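Local coordinates for ankyrin repeat domain protein (Legionella pneumophila subsp. pneumophila, PDB 6MCA) that is a bacterial effector with ankyrin repeats and a region that probably resembles cysteine proteases, and interacts with the host LARP7 component of the 7SK snRNP complex, at residues 157-160 with 161-165. Numbering follows the deposited sequence.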
loop_
_atom_site.group_PDB
_atom_site.type_symbol
_atom_site.label_atom_id
_atom_site.label_comp_id
_atom_site.label_asym_id
_atom_site.label_seq_id
_atom_site.Cartn_x
_atom_site.Cartn_y
_atom_site.Cartn_z
ATOM N N LYS A 157 -5.350 3.225 6.530
ATOM C CA LYS A 157 -4.523 2.076 6.177
ATOM C C LYS A 157 -3.139 2.181 6.805
ATOM O O LYS A 157 -2.621 1.200 7.361
ATOM C CB LYS A 157 -4.413 1.957 4.656
ATOM C CG LYS A 157 -5.695 1.521 3.967
ATOM C CD LYS A 157 -6.087 0.108 4.360
ATOM C CE LYS A 157 -5.032 -0.899 3.929
ATOM N NZ LYS A 157 -5.298 -2.248 4.498
ATOM N N LEU A 158 -2.528 3.369 6.739
ATOM C CA LEU A 158 -1.196 3.550 7.305
ATOM C C LEU A 158 -1.203 3.335 8.812
ATOM O O LEU A 158 -0.263 2.755 9.365
ATOM C CB LEU A 158 -0.668 4.943 6.959
ATOM C CG LEU A 158 0.762 5.260 7.397
ATOM C CD1 LEU A 158 1.742 4.282 6.768
ATOM C CD2 LEU A 158 1.125 6.691 7.038
ATOM N N ILE A 159 -2.258 3.783 9.493
ATOM C CA ILE A 159 -2.338 3.591 10.937
ATOM C C ILE A 159 -2.548 2.121 11.271
ATOM O O ILE A 159 -1.908 1.582 12.183
ATOM C CB ILE A 159 -3.447 4.477 11.532
ATOM C CG1 ILE A 159 -2.912 5.886 11.791
ATOM C CG2 ILE A 159 -4.000 3.864 12.811
ATOM C CD1 ILE A 159 -3.929 6.820 12.382
ATOM N N GLY A 160 -3.439 1.446 10.540
ATOM C CA GLY A 160 -3.654 0.030 10.784
ATOM C C GLY A 160 -2.398 -0.794 10.583
ATOM O O GLY A 160 -2.172 -1.781 11.286
ATOM N N HIS A 161 -1.558 -0.395 9.627
ATOM C CA HIS A 161 -0.324 -1.140 9.391
ATOM C C HIS A 161 0.754 -0.790 10.415
ATOM O O HIS A 161 1.373 -1.684 11.002
ATOM C CB HIS A 161 0.178 -0.884 7.970
ATOM C CG HIS A 161 -0.613 -1.593 6.915
ATOM N ND1 HIS A 161 -1.021 -2.903 7.046
ATOM C CD2 HIS A 161 -1.071 -1.175 5.711
ATOM C CE1 HIS A 161 -1.697 -3.261 5.969
ATOM N NE2 HIS A 161 -1.741 -2.231 5.144
ATOM N N ARG A 162 0.991 0.506 10.643
ATOM C CA ARG A 162 2.070 0.923 11.536
ATOM C C ARG A 162 1.812 0.481 12.970
ATOM O O ARG A 162 2.737 0.054 13.672
ATOM C CB ARG A 162 2.246 2.440 11.476
ATOM C CG ARG A 162 2.808 2.958 10.167
ATOM C CD ARG A 162 4.280 2.626 10.014
ATOM N NE ARG A 162 4.861 3.310 8.863
ATOM C CZ ARG A 162 5.907 2.863 8.177
ATOM N NH1 ARG A 162 6.495 1.726 8.524
ATOM N NH2 ARG A 162 6.363 3.553 7.140
ATOM N N PHE A 163 0.567 0.583 13.427
ATOM C CA PHE A 163 0.207 0.202 14.785
ATOM C C PHE A 163 -0.252 -1.246 14.892
ATOM O O PHE A 163 -0.636 -1.677 15.985
ATOM C CB PHE A 163 -0.881 1.138 15.324
ATOM C CG PHE A 163 -0.389 2.526 15.625
ATOM C CD1 PHE A 163 0.264 2.801 16.816
ATOM C CD2 PHE A 163 -0.569 3.553 14.713
ATOM C CE1 PHE A 163 0.723 4.077 17.095
ATOM C CE2 PHE A 163 -0.112 4.831 14.986
ATOM C CZ PHE A 163 0.533 5.092 16.179
ATOM N N GLU A 164 -0.221 -1.998 13.788
ATOM C CA GLU A 164 -0.556 -3.425 13.780
ATOM C C GLU A 164 -1.952 -3.679 14.344
ATOM O O GLU A 164 -2.163 -4.592 15.144
ATOM C CB GLU A 164 0.493 -4.241 14.537
ATOM C CG GLU A 164 1.879 -4.196 13.916
ATOM C CD GLU A 164 2.876 -5.071 14.650
ATOM O OE1 GLU A 164 4.076 -4.722 14.669
ATOM O OE2 GLU A 164 2.460 -6.107 15.209
ATOM N N LEU A 165 -2.916 -2.867 13.921
ATOM C CA LEU A 165 -4.281 -3.005 14.399
ATOM C C LEU A 165 -4.971 -4.189 13.734
ATOM O O LEU A 165 -4.716 -4.515 12.571
ATOM C CB LEU A 165 -5.075 -1.725 14.134
ATOM C CG LEU A 165 -4.490 -0.438 14.718
ATOM C CD1 LEU A 165 -5.380 0.752 14.391
ATOM C CD2 LEU A 165 -4.299 -0.574 16.219
HETATM O O HOH W 1 -2.748 -4.641 10.777
#
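Ile159 spreads its two branches at the end of helix 147-162, and CG2 is the one that meets the residues just beyond it. From CB, CG2 stands anti to the backbone N and reaches Phe163 CD2 and, at 3.8 Å, Leu165 CD1. The Leu165 side chain runs alongside that of Ile159, pointing the same way, and its CB and CG pass over Gly160 CA. The Ile159 side chain as a whole packs on Ala391 and Cys395 of helix 373-399 and on Ile413 and Ile417 of helix 404-421. Ile159 O accepts a hydrogen bond from Phe163 N at 2.9 Å, and also lies in the plane of the Phe163 ring, at the edge beside CD2.

On another flank, His161 can be followed outward against Lys157. Its CB and CG each lie 3.5 Å from Lys157 O, and CD2 comes to 3.3 Å from that same Lys157 O. At the tip the partner changes: Lys157 folds back through two bent torsions until NZ is 3.6 Å from His161 NE2 and 4.0 Å from His161 CE1. The ammonium bonds to the carbonyls of Asp182 and Gly185, and the His161 ring stacks with Trp349. Leu158 CD1 rests on Arg162 CG; farther out, the guanidinium forms a salt bridge with Asp387.

The chain turns at Glu164, whose positive phi (56°) lets Leu165 N reach back to Gly160 O at 2.9 Å, in the carbonyl plane on a lone pair. A water sits between Gly160 O and Leu165 O, close enough to donate to either. Glu164 N adds a weak bond to His161 O, and with these two bonds into the last turn this is a Schellman motif, closing the C-terminal end of the helix with an apolar contact between Ile159 and Leu165 across the turn.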